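PDB 1Y9Z: alkaline serine protease from Pseudoalteromonas sp., which probably hydrolyses peptide bonds in proteins as a subtilisin-like serine protease, and comes from a cold-adapted Antarctic bacterium. Local coordinates for residues S51-W56 against I95-N100; G60-H65 against F99-W104. All coordinates share one frame; numbering follows the deposited sequence.

How the contacts relate
From the N terminus, the chain leaves strand 44-47 and enters a long loop that runs up to helix 65-74; residues 51-56 and then 60-65 belong to it. After that helix the chain returns through strand 92-100, whose end meets both parts of the loop. Contact 1 closes a circuit from 51-56 to 95-100; contact 2, from 60-65 to 99-104, begins later and ends later, so the two loops overlap and cross rather than nest. They share F99 and N100, and through this common strand end the strand, hairpin and loop join beside the phenylmethanesulfonic acid pocket. K97 CE of contact 1 packs 3.9 Å from N63 ND2 of contact 2.

Contact 1 of 2, residues S51-W56 against I95-N100. With PMS (phenylmethanesulfonic acid), chain H.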
loop_
_atom_site.group_PDB
_atom_site.type_symbol
_atom_site.label_atom_id
_atom_site.label_comp_id
_atom_site.label_asym_id
_atom_site.label_seq_id
_atom_site.Cartn_x
_atom_site.Cartn_y
_atom_site.Cartn_z
ATOM N N SER A 51 -3.907 -27.971 3.235
ATOM C CA SER A 51 -4.059 -28.851 2.081
ATOM C C SER A 51 -4.570 -28.183 0.804
ATOM O O SER A 51 -4.265 -28.636 -0.297
ATOM C CB SER A 51 -4.982 -30.021 2.438
ATOM O OG SER A 51 -6.283 -29.569 2.771
ATOM N N GLY A 52 -5.336 -27.107 0.945
ATOM C CA GLY A 52 -5.873 -26.448 -0.231
ATOM C C GLY A 52 -5.054 -25.336 -0.856
ATOM O O GLY A 52 -5.405 -24.849 -1.930
ATOM N N THR A 53 -3.961 -24.935 -0.214
ATOM C CA THR A 53 -3.152 -23.842 -0.750
ATOM C C THR A 53 -1.652 -24.103 -0.876
ATOM O O THR A 53 -0.860 -23.163 -0.932
ATOM C CB THR A 53 -3.353 -22.563 0.089
ATOM O OG1 THR A 53 -3.060 -22.842 1.464
ATOM C CG2 THR A 53 -4.791 -22.071 -0.025
ATOM N N GLY A 54 -1.261 -25.371 -0.926
ATOM C CA GLY A 54 0.149 -25.699 -1.065
ATOM C C GLY A 54 1.040 -25.213 0.065
ATOM O O GLY A 54 0.691 -25.332 1.238
ATOM N N ASN A 55 2.201 -24.672 -0.290
ATOM C CA ASN A 55 3.147 -24.180 0.704
ATOM C C ASN A 55 2.958 -22.695 0.981
ATOM O O ASN A 55 2.848 -21.888 0.056
ATOM C CB ASN A 55 4.587 -24.433 0.246
ATOM C CG ASN A 55 4.918 -25.910 0.163
ATOM O OD1 ASN A 55 4.641 -26.672 1.090
ATOM N ND2 ASN A 55 5.523 -26.319 -0.946
ATOM N N TRP A 56 2.932 -22.338 2.262
ATOM C CA TRP A 56 2.751 -20.948 2.656
ATOM C C TRP A 56 3.889 -20.071 2.149
ATOM O O TRP A 56 3.698 -18.879 1.905
ATOM C CB TRP A 56 2.653 -20.826 4.182
ATOM C CG TRP A 56 3.893 -21.239 4.932
ATOM C CD1 TRP A 56 4.153 -22.464 5.485
ATOM C CD2 TRP A 56 5.038 -20.422 5.214
ATOM N NE1 TRP A 56 5.385 -22.457 6.095
ATOM C CE2 TRP A 56 5.950 -21.218 5.943
ATOM C CE3 TRP A 56 5.381 -19.095 4.920
ATOM C CZ2 TRP A 56 7.184 -20.729 6.385
ATOM C CZ3 TRP A 56 6.611 -18.609 5.361
ATOM C CH2 TRP A 56 7.496 -19.426 6.086
ATOM N N ILE A 95 2.707 -17.165 8.875
ATOM C CA ILE A 95 1.941 -17.077 7.647
ATOM C C ILE A 95 0.874 -18.155 7.504
ATOM O O ILE A 95 1.143 -19.343 7.684
ATOM C CB ILE A 95 2.880 -17.175 6.413
ATOM C CG1 ILE A 95 4.009 -16.142 6.520
ATOM C CG2 ILE A 95 2.086 -16.980 5.128
ATOM C CD1 ILE A 95 3.546 -14.699 6.598
ATOM N N VAL A 96 -0.347 -17.726 7.202
ATOM C CA VAL A 96 -1.442 -18.652 6.949
ATOM C C VAL A 96 -1.933 -18.247 5.563
ATOM O O VAL A 96 -2.473 -17.154 5.373
ATOM C CB VAL A 96 -2.586 -18.522 7.975
ATOM C CG1 VAL A 96 -3.745 -19.431 7.573
ATOM C CG2 VAL A 96 -2.089 -18.917 9.362
ATOM N N LYS A 97 -1.704 -19.122 4.591
ATOM C CA LYS A 97 -2.074 -18.871 3.203
ATOM C C LYS A 97 -3.484 -19.369 2.896
ATOM O O LYS A 97 -3.723 -20.576 2.824
ATOM C CB LYS A 97 -1.058 -19.562 2.285
ATOM C CG LYS A 97 -1.260 -19.325 0.799
ATOM C CD LYS A 97 -0.234 -20.124 0.009
ATOM C CE LYS A 97 -0.466 -20.047 -1.486
ATOM N NZ LYS A 97 0.459 -20.971 -2.207
ATOM N N VAL A 98 -4.413 -18.435 2.712
ATOM C CA VAL A 98 -5.797 -18.790 2.417
ATOM C C VAL A 98 -6.160 -18.576 0.949
ATOM O O VAL A 98 -7.195 -19.056 0.487
ATOM C CB VAL A 98 -6.789 -17.982 3.295
ATOM C CG1 VAL A 98 -6.563 -18.307 4.765
ATOM C CG2 VAL A 98 -6.621 -16.487 3.041
ATOM N N PHE A 99 -5.309 -17.862 0.215
ATOM C CA PHE A 99 -5.564 -17.592 -1.197
ATOM C C PHE A 99 -4.578 -18.224 -2.165
ATOM O O PHE A 99 -3.367 -18.226 -1.930
ATOM C CB PHE A 99 -5.544 -16.086 -1.487
ATOM C CG PHE A 99 -6.611 -15.302 -0.787
ATOM C CD1 PHE A 99 -6.278 -14.412 0.226
ATOM C CD2 PHE A 99 -7.944 -15.427 -1.159
ATOM C CE1 PHE A 99 -7.259 -13.652 0.860
ATOM C CE2 PHE A 99 -8.933 -14.673 -0.531
ATOM C CZ PHE A 99 -8.587 -13.784 0.480
ATOM N N ASN A 100 -5.116 -18.754 -3.260
ATOM C CA ASN A 100 -4.307 -19.307 -4.337
ATOM C C ASN A 100 -4.520 -18.287 -5.449
ATOM O O ASN A 100 -5.327 -17.367 -5.303
ATOM C CB ASN A 100 -4.821 -20.670 -4.808
ATOM C CG ASN A 100 -4.562 -21.774 -3.806
ATOM O OD1 ASN A 100 -3.462 -21.894 -3.265
ATOM N ND2 ASN A 100 -5.573 -22.601 -3.567
HETATM C C PMS H . -8.415 -6.408 -1.045
HETATM S S PMS H . -8.109 -5.521 0.502
HETATM C C1 PMS H . -8.861 -7.878 -0.843
HETATM C C2 PMS H . -10.273 -8.151 -0.743
HETATM C C3 PMS H . -10.729 -9.495 -0.558
HETATM C C4 PMS H . -9.729 -10.541 -0.478
HETATM C C5 PMS H . -8.341 -10.279 -0.576
HETATM C C6 PMS H . -7.839 -8.953 -0.761
HETATM O O2S PMS H . -9.086 -5.991 1.479
HETATM O O1S PMS H . -8.260 -4.101 0.290
#
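T53, K97 and N100 make this a polar clasp where the loop after strand 44-47 folds against the end of strand 92-100 in the subtilisin-like domain. T53 OG1 donates to K97 O at 2.7 Å, a short hydroxyl suiting this reach while its methyl packs on the strand. K97 returns the grip: with CG anti to the backbone N (chi1 -177°) and the chain extended beyond it, NZ reaches T53 O at 2.9 Å. The same ammonium bonds Q58 O just beyond the segment and, weakly at 3.4 Å, N55 O, so a long, three-donor side chain suits a place ringed by carbonyls. With an alanine here, the carbonyls of T53 and Q58 would probably lose this shared donor and the loop could shift. Farther along, the amide N-H of N100 suits G52 O: ND2 gives it a nearly straight 2.8 Å bond (172°), the acceptor lying in the amide plane. At the other, apolar end the W56 and I95 side chains cross at about a right angle, W56 CE3 being 3.5 Å from I95 CB. Because every acceptor here is a main-chain carbonyl, the side chains fix the loop's path, and the buried lysine's positive charge is probably stabilised by the carbonyl dipoles round it.

Contact 2 of 2, residues G60-H65 against F99-W104; sequences GNNNAH and FNEAGW. With PMS (phenylmethanesulfonic acid), chain H.
E101 OE2 is gripped by two waters, each donating to it at 2.9 Å, and both lead back to N61: one accepts from its backbone N, the other from its side-chain ND2. The other carboxylate oxygen, E101 OE1, takes a direct bond from N62 ND2 at 2.9 Å, close to straight at 169°. The two side chains lie alongside each other, pointing the same way, with amide and carboxylate planes 55° apart, and ND2 comes to OE1 from above the carboxylate plane. Glutamate suits this place because its extended chain carries two acceptors out to N-H groups of the loop; N61 O, itself an acceptor, lies 3.1 Å from OE2 without bonding to it. Deeper in, the buried N63 places CG anti to its backbone N (chi1 -168°), which turns ND2 to F99 O at 3.1 Å, above the carbonyl plane; the same nitrogen also bonds P59 O. N100 to G103 form a type I turn closed by backbone bonds in both directions. F99 CZ comes 3.6 Å from C4 of the phenylmethanesulfonic acid, while H65 turns a ring face to its C6. H65, hydrogen-bonded through ND1 to D30 and beside S369, probably forms with them the catalytic triad of the subtilisin family; it begins helix 65-74, so the contact joins the approach to that helix to the hairpin of strands 92-100 and 103-104.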
loop_
_atom_site.group_PDB
_atom_site.type_symbol
_atom_site.label_atom_id
_atom_site.label_comp_id
_atom_site.label_asym_id
_atom_site.label_seq_id
_atom_site.Cartn_x
_atom_site.Cartn_y
_atom_site.Cartn_z
ATOM N N GLY A 60 3.089 -18.877 -5.561
ATOM C CA GLY A 60 2.678 -19.383 -6.856
ATOM C C GLY A 60 2.757 -18.230 -7.839
ATOM O O GLY A 60 3.438 -17.238 -7.579
ATOM N N ASN A 61 2.054 -18.343 -8.959
ATOM C CA ASN A 61 2.075 -17.293 -9.971
ATOM C C ASN A 61 0.916 -16.315 -9.835
ATOM O O ASN A 61 -0.216 -16.714 -9.570
ATOM C CB ASN A 61 2.040 -17.911 -11.372
ATOM C CG ASN A 61 3.123 -18.947 -11.583
ATOM O OD1 ASN A 61 4.303 -18.685 -11.356
ATOM N ND2 ASN A 61 2.724 -20.136 -12.026
ATOM N N ASN A 62 1.214 -15.030 -10.011
ATOM C CA ASN A 62 0.203 -13.979 -9.945
ATOM C C ASN A 62 -0.642 -14.083 -8.681
ATOM O O ASN A 62 -1.871 -14.007 -8.726
ATOM C CB ASN A 62 -0.685 -14.067 -11.186
ATOM C CG ASN A 62 0.124 -14.253 -12.457
ATOM O OD1 ASN A 62 0.941 -13.406 -12.815
ATOM N ND2 ASN A 62 -0.089 -15.374 -13.140
ATOM N N ASN A 63 0.036 -14.246 -7.551
ATOM C CA ASN A 63 -0.618 -14.377 -6.255
ATOM C C ASN A 63 0.300 -13.697 -5.241
ATOM O O ASN A 63 0.550 -14.225 -4.162
ATOM C CB ASN A 63 -0.783 -15.868 -5.935
ATOM C CG ASN A 63 -1.695 -16.123 -4.756
ATOM O OD1 ASN A 63 -2.694 -15.433 -4.571
ATOM N ND2 ASN A 63 -1.370 -17.141 -3.968
ATOM N N ALA A 64 0.775 -12.508 -5.608
ATOM C CA ALA A 64 1.723 -11.740 -4.801
ATOM C C ALA A 64 1.177 -10.833 -3.703
ATOM O O ALA A 64 1.951 -10.196 -2.986
ATOM C CB ALA A 64 2.602 -10.912 -5.732
ATOM N N HIS A 65 -0.141 -10.777 -3.554
ATOM C CA HIS A 65 -0.750 -9.900 -2.557
ATOM C C HIS A 65 -0.165 -10.033 -1.150
ATOM O O HIS A 65 0.220 -9.033 -0.535
ATOM C CB HIS A 65 -2.264 -10.135 -2.531
ATOM C CG HIS A 65 -3.027 -9.109 -1.752
ATOM N ND1 HIS A 65 -3.333 -9.264 -0.418
ATOM C CD2 HIS A 65 -3.545 -7.914 -2.123
ATOM C CE1 HIS A 65 -4.010 -8.209 0.000
ATOM N NE2 HIS A 65 -4.152 -7.374 -1.015
ATOM N N PHE A 99 -5.309 -17.862 0.215
ATOM C CA PHE A 99 -5.564 -17.592 -1.197
ATOM C C PHE A 99 -4.578 -18.224 -2.165
ATOM O O PHE A 99 -3.367 -18.226 -1.930
ATOM C CB PHE A 99 -5.544 -16.086 -1.487
ATOM C CG PHE A 99 -6.611 -15.302 -0.787
ATOM C CD1 PHE A 99 -6.278 -14.412 0.226
ATOM C CD2 PHE A 99 -7.944 -15.427 -1.159
ATOM C CE1 PHE A 99 -7.259 -13.652 0.860
ATOM C CE2 PHE A 99 -8.933 -14.673 -0.531
ATOM C CZ PHE A 99 -8.587 -13.784 0.480
ATOM N N ASN A 100 -5.116 -18.754 -3.260
ATOM C CA ASN A 100 -4.307 -19.307 -4.337
ATOM C C ASN A 100 -4.520 -18.287 -5.449
ATOM O O ASN A 100 -5.327 -17.367 -5.303
ATOM C CB ASN A 100 -4.821 -20.670 -4.808
ATOM C CG ASN A 100 -4.562 -21.774 -3.806
ATOM O OD1 ASN A 100 -3.462 -21.894 -3.265
ATOM N ND2 ASN A 100 -5.573 -22.601 -3.567
ATOM N N GLU A 101 -3.805 -18.446 -6.554
ATOM C CA GLU A 101 -3.949 -17.532 -7.679
ATOM C C GLU A 101 -5.415 -17.426 -8.102
ATOM O O GLU A 101 -5.900 -16.344 -8.424
ATOM C CB GLU A 101 -3.104 -18.028 -8.852
ATOM C CG GLU A 101 -3.188 -17.166 -10.100
ATOM C CD GLU A 101 -2.381 -17.733 -11.252
ATOM O OE1 GLU A 101 -2.283 -17.057 -12.297
ATOM O OE2 GLU A 101 -1.847 -18.856 -11.117
ATOM N N ALA A 102 -6.116 -18.558 -8.084
ATOM C CA ALA A 102 -7.520 -18.611 -8.479
ATOM C C ALA A 102 -8.488 -17.974 -7.481
ATOM O O ALA A 102 -9.616 -17.630 -7.841
ATOM C CB ALA A 102 -7.925 -20.058 -8.736
ATOM N N GLY A 103 -8.050 -17.820 -6.233
ATOM C CA GLY A 103 -8.904 -17.230 -5.214
ATOM C C GLY A 103 -8.820 -17.986 -3.900
ATOM O O GLY A 103 -7.849 -18.699 -3.658
ATOM N N TRP A 104 -9.830 -17.838 -3.048
ATOM C CA TRP A 104 -9.832 -18.531 -1.763
ATOM C C TRP A 104 -9.740 -20.039 -1.980
ATOM O O TRP A 104 -10.580 -20.633 -2.660
ATOM C CB TRP A 104 -11.099 -18.190 -0.970
ATOM C CG TRP A 104 -11.169 -18.840 0.388
ATOM C CD1 TRP A 104 -11.535 -20.128 0.666
ATOM C CD2 TRP A 104 -10.853 -18.234 1.649
ATOM N NE1 TRP A 104 -11.469 -20.360 2.020
ATOM C CE2 TRP A 104 -11.053 -19.215 2.646
ATOM C CE3 TRP A 104 -10.419 -16.957 2.033
ATOM C CZ2 TRP A 104 -10.836 -18.959 4.005
ATOM C CZ3 TRP A 104 -10.203 -16.702 3.387
ATOM C CH2 TRP A 104 -10.412 -17.700 4.355
HETATM C C PMS H . -8.415 -6.408 -1.045
HETATM S S PMS H . -8.109 -5.521 0.502
HETATM C C1 PMS H . -8.861 -7.878 -0.843
HETATM C C2 PMS H . -10.273 -8.151 -0.743
HETATM C C3 PMS H . -10.729 -9.495 -0.558
HETATM C C4 PMS H . -9.729 -10.541 -0.478
HETATM C C5 PMS H . -8.341 -10.279 -0.576
HETATM C C6 PMS H . -7.839 -8.953 -0.761
HETATM O O2S PMS H . -9.086 -5.991 1.479
HETATM O O1S PMS H . -8.260 -4.101 0.290
HETATM O O HOH W 1 -0.229 -20.055 -9.016
HETATM O O HOH W 2 -0.132 -20.721 -12.472
#